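Local coordinates for structural polyprotein, VP1 (Israeli acute paralysis virus, PDB 5CDD) that probably serves as a structural building block of the icosahedral capsid of this honeybee virus, forming pentamers together with the other coat proteins, at residues Y88-N98 / P139-F147. Numbering follows the deposited sequence.
Sequences YRGGRRYKFFN and PVHEVEVPF
Glu-144 OE1 accepts two hydrogen bonds from the guanidinium of Arg-93: NE at 3.2 Å and, in a weak bond, NH2 at 3.4 Å. The oxygen lies in the guanidinium plane, yet the carboxylate, turned 60° from that plane, is met from above. With CG anti to the backbone N (chi1 -175°), Glu-144 runs alongside the extended Arg-93, CG against CG at 3.6 Å. Its OE2 pairs with Arg-4 of another Structural polyprotein chain, while Arg-93 NH1 binds Ser-1 O of that chain. Further along this face, Lys-95 NZ reaches the anti lone pair of Glu-142 OE2 (2.6 Å) and also bridges to Asp-27 of a second such chain. Strands 92-98 and 140-145 run antiparallel within the jelly-roll sandwich of the capsid protein, their ladder closing with Asn-98 N on Pro-139 O (2.8 Å). On the charged side, Val-140 CG1 sits over one face of the Phe-97 ring, 4.3 Å from its centroid. On the reverse side aromatic rings meet valines: Val-143 CG1 touches the edge of the Phe-96 ring, and Val-145 CG2 that of Tyr-94. Beyond the ladder, the Phe-147 ring lays one face against Gly-90 N, with CD1 3.4 Å from Gly-90 O.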
loop_
_atom_site.group_PDB
_atom_site.type_symbol
_atom_site.label_atom_id
_atom_site.label_comp_id
_atom_site.label_asym_id
_atom_site.label_seq_id
_atom_site.Cartn_x
_atom_site.Cartn_y
_atom_site.Cartn_z
ATOM N N TYR A 88 22.531 14.361 -35.837
ATOM C CA TYR A 88 22.349 14.184 -34.401
ATOM C C TYR A 88 20.994 14.777 -34.036
ATOM O O TYR A 88 20.384 15.488 -34.836
ATOM C CB TYR A 88 23.479 14.855 -33.606
ATOM C CG TYR A 88 23.421 16.363 -33.504
ATOM C CD1 TYR A 88 22.505 16.995 -32.662
ATOM C CD2 TYR A 88 24.311 17.159 -34.219
ATOM C CE1 TYR A 88 22.481 18.382 -32.535
ATOM C CE2 TYR A 88 24.297 18.545 -34.100
ATOM C CZ TYR A 88 23.382 19.150 -33.256
ATOM O OH TYR A 88 23.376 20.522 -33.135
ATOM N N ARG A 89 20.522 14.488 -32.830
ATOM C CA ARG A 89 19.221 14.979 -32.407
ATOM C C ARG A 89 19.032 14.774 -30.912
ATOM O O ARG A 89 19.343 13.711 -30.382
ATOM C CB ARG A 89 18.146 14.233 -33.194
ATOM C CG ARG A 89 16.729 14.529 -32.799
ATOM C CD ARG A 89 16.154 13.433 -31.924
ATOM N NE ARG A 89 14.699 13.524 -31.895
ATOM C CZ ARG A 89 13.913 12.716 -31.198
ATOM N NH1 ARG A 89 14.439 11.750 -30.458
ATOM N NH2 ARG A 89 12.596 12.869 -31.251
ATOM N N GLY A 90 18.528 15.798 -30.232
ATOM C CA GLY A 90 18.318 15.696 -28.799
ATOM C C GLY A 90 19.209 16.637 -28.010
ATOM O O GLY A 90 20.118 17.257 -28.564
ATOM N N GLY A 91 18.951 16.732 -26.708
ATOM C CA GLY A 91 19.725 17.609 -25.846
ATOM C C GLY A 91 21.086 17.080 -25.439
ATOM O O GLY A 91 21.512 16.013 -25.887
ATOM N N ARG A 92 21.766 17.831 -24.576
ATOM C CA ARG A 92 23.100 17.470 -24.102
ATOM C C ARG A 92 23.277 17.781 -22.615
ATOM O O ARG A 92 22.629 18.674 -22.076
ATOM C CB ARG A 92 24.150 18.232 -24.913
ATOM C CG ARG A 92 24.116 17.931 -26.403
ATOM C CD ARG A 92 24.581 19.126 -27.213
ATOM N NE ARG A 92 24.562 18.866 -28.651
ATOM C CZ ARG A 92 25.452 18.111 -29.289
ATOM N NH1 ARG A 92 26.443 17.537 -28.618
ATOM N NH2 ARG A 92 25.356 17.935 -30.600
ATOM N N ARG A 93 24.162 17.036 -21.960
ATOM C CA ARG A 93 24.436 17.228 -20.540
ATOM C C ARG A 93 25.920 17.466 -20.300
ATOM O O ARG A 93 26.768 16.894 -20.987
ATOM C CB ARG A 93 23.984 16.002 -19.740
ATOM C CG ARG A 93 22.479 15.864 -19.621
ATOM C CD ARG A 93 22.086 14.526 -19.027
ATOM N NE ARG A 93 20.647 14.448 -18.792
ATOM C CZ ARG A 93 19.999 13.326 -18.499
ATOM N NH1 ARG A 93 20.663 12.185 -18.406
ATOM N NH2 ARG A 93 18.688 13.345 -18.298
ATOM N N TYR A 94 26.226 18.316 -19.325
ATOM C CA TYR A 94 27.609 18.629 -18.984
ATOM C C TYR A 94 27.818 18.634 -17.476
ATOM O O TYR A 94 26.917 18.982 -16.713
ATOM C CB TYR A 94 28.014 20.005 -19.528
ATOM C CG TYR A 94 27.909 20.163 -21.027
ATOM C CD1 TYR A 94 26.707 20.533 -21.627
ATOM C CD2 TYR A 94 29.017 19.953 -21.846
ATOM C CE1 TYR A 94 26.611 20.693 -23.012
ATOM C CE2 TYR A 94 28.934 20.108 -23.228
ATOM C CZ TYR A 94 27.730 20.479 -23.804
ATOM O OH TYR A 94 27.646 20.636 -25.171
ATOM N N LYS A 95 29.012 18.240 -17.052
ATOM C CA LYS A 95 29.365 18.239 -15.640
ATOM C C LYS A 95 30.742 18.871 -15.511
ATOM O O LYS A 95 31.698 18.432 -16.153
ATOM C CB LYS A 95 29.396 16.816 -15.070
ATOM C CG LYS A 95 28.056 16.106 -15.081
ATOM C CD LYS A 95 28.066 14.898 -14.155
ATOM C CE LYS A 95 26.826 14.038 -14.357
ATOM N NZ LYS A 95 25.566 14.832 -14.283
ATOM N N PHE A 96 30.836 19.915 -14.698
ATOM C CA PHE A 96 32.104 20.597 -14.497
ATOM C C PHE A 96 32.607 20.361 -13.082
ATOM O O PHE A 96 32.039 20.876 -12.119
ATOM C CB PHE A 96 31.948 22.101 -14.748
ATOM C CG PHE A 96 31.327 22.434 -16.074
ATOM C CD1 PHE A 96 29.946 22.380 -16.245
ATOM C CD2 PHE A 96 32.124 22.786 -17.160
ATOM C CE1 PHE A 96 29.363 22.673 -17.481
ATOM C CE2 PHE A 96 31.553 23.080 -18.402
ATOM C CZ PHE A 96 30.168 23.024 -18.562
ATOM N N PHE A 97 33.667 19.568 -12.959
ATOM C CA PHE A 97 34.250 19.280 -11.656
ATOM C C PHE A 97 35.319 20.324 -11.363
ATOM O O PHE A 97 36.403 20.301 -11.944
ATOM C CB PHE A 97 34.871 17.883 -11.637
ATOM C CG PHE A 97 33.909 16.784 -11.985
ATOM C CD1 PHE A 97 33.535 16.558 -13.305
ATOM C CD2 PHE A 97 33.374 15.972 -10.989
ATOM C CE1 PHE A 97 32.642 15.537 -13.632
ATOM C CE2 PHE A 97 32.481 14.949 -11.306
ATOM C CZ PHE A 97 32.115 14.731 -12.629
ATOM N N ASN A 98 35.000 21.243 -10.462
ATOM C CA ASN A 98 35.913 22.311 -10.085
ATOM C C ASN A 98 37.239 21.796 -9.534
ATOM O O ASN A 98 37.270 20.861 -8.735
ATOM C CB ASN A 98 35.244 23.208 -9.043
ATOM C CG ASN A 98 36.182 24.254 -8.488
ATOM O OD1 ASN A 98 36.651 25.132 -9.215
ATOM N ND2 ASN A 98 36.467 24.165 -7.193
ATOM N N PRO A 139 31.286 21.124 -5.647
ATOM C CA PRO A 139 32.342 21.050 -6.662
ATOM C C PRO A 139 31.874 20.700 -8.069
ATOM O O PRO A 139 32.562 21.004 -9.045
ATOM C CB PRO A 139 33.276 19.977 -6.108
ATOM C CG PRO A 139 33.076 20.071 -4.633
ATOM C CD PRO A 139 31.587 20.216 -4.527
ATOM N N VAL A 140 30.712 20.065 -8.178
ATOM C CA VAL A 140 30.190 19.652 -9.478
ATOM C C VAL A 140 28.995 20.462 -9.973
ATOM O O VAL A 140 27.955 20.528 -9.315
ATOM C CB VAL A 140 29.788 18.160 -9.455
ATOM C CG1 VAL A 140 29.458 17.686 -10.861
ATOM C CG2 VAL A 140 30.910 17.330 -8.854
ATOM N N HIS A 141 29.152 21.066 -11.146
ATOM C CA HIS A 141 28.099 21.867 -11.760
ATOM C C HIS A 141 27.483 21.040 -12.884
ATOM O O HIS A 141 28.072 20.892 -13.957
ATOM C CB HIS A 141 28.693 23.171 -12.305
ATOM C CG HIS A 141 27.675 24.153 -12.799
ATOM N ND1 HIS A 141 27.134 24.094 -14.066
ATOM C CD2 HIS A 141 27.110 25.227 -12.200
ATOM C CE1 HIS A 141 26.282 25.091 -14.227
ATOM N NE2 HIS A 141 26.249 25.794 -13.109
ATOM N N GLU A 142 26.302 20.489 -12.620
ATOM C CA GLU A 142 25.593 19.654 -13.584
ATOM C C GLU A 142 24.431 20.403 -14.228
ATOM O O GLU A 142 23.530 20.880 -13.539
ATOM C CB GLU A 142 25.085 18.394 -12.879
ATOM C CG GLU A 142 26.199 17.482 -12.385
ATOM C CD GLU A 142 25.723 16.464 -11.366
ATOM O OE1 GLU A 142 25.625 16.820 -10.173
ATOM O OE2 GLU A 142 25.440 15.310 -11.755
ATOM N N VAL A 143 24.450 20.496 -15.553
ATOM C CA VAL A 143 23.407 21.208 -16.283
ATOM C C VAL A 143 23.035 20.498 -17.589
ATOM O O VAL A 143 23.863 19.821 -18.199
ATOM C CB VAL A 143 23.860 22.661 -16.586
ATOM C CG1 VAL A 143 25.098 22.647 -17.467
ATOM C CG2 VAL A 143 22.735 23.440 -17.242
ATOM N N GLU A 144 21.784 20.656 -18.013
ATOM C CA GLU A 144 21.307 20.023 -19.236
ATOM C C GLU A 144 20.759 21.041 -20.229
ATOM O O GLU A 144 20.063 21.982 -19.849
ATOM C CB GLU A 144 20.211 19.013 -18.912
ATOM C CG GLU A 144 19.745 18.209 -20.109
ATOM C CD GLU A 144 18.512 17.386 -19.805
ATOM O OE1 GLU A 144 18.470 16.755 -18.726
ATOM O OE2 GLU A 144 17.592 17.363 -20.647
ATOM N N VAL A 145 21.071 20.837 -21.503
ATOM C CA VAL A 145 20.611 21.723 -22.563
ATOM C C VAL A 145 19.534 21.016 -23.379
ATOM O O VAL A 145 19.810 20.038 -24.070
ATOM C CB VAL A 145 21.770 22.112 -23.501
ATOM C CG1 VAL A 145 21.262 23.005 -24.616
ATOM C CG2 VAL A 145 22.858 22.813 -22.711
ATOM N N PRO A 146 18.283 21.499 -23.301
ATOM C CA PRO A 146 17.181 20.889 -24.049
ATOM C C PRO A 146 17.427 21.009 -25.546
ATOM O O PRO A 146 18.303 21.761 -25.977
ATOM C CB PRO A 146 15.968 21.707 -23.611
ATOM C CG PRO A 146 16.348 22.191 -22.253
ATOM C CD PRO A 146 17.786 22.588 -22.446
ATOM N N PHE A 147 16.661 20.273 -26.342
ATOM C CA PHE A 147 16.817 20.356 -27.783
ATOM C C PHE A 147 15.791 21.322 -28.355
ATOM O O PHE A 147 14.715 20.915 -28.793
ATOM C CB PHE A 147 16.649 18.984 -28.440
ATOM C CG PHE A 147 16.933 18.983 -29.924
ATOM C CD1 PHE A 147 18.192 19.339 -30.407
ATOM C CD2 PHE A 147 15.947 18.619 -30.838
ATOM C CE1 PHE A 147 18.466 19.330 -31.778
ATOM C CE2 PHE A 147 16.213 18.608 -32.210
ATOM C CZ PHE A 147 17.475 18.964 -32.680
#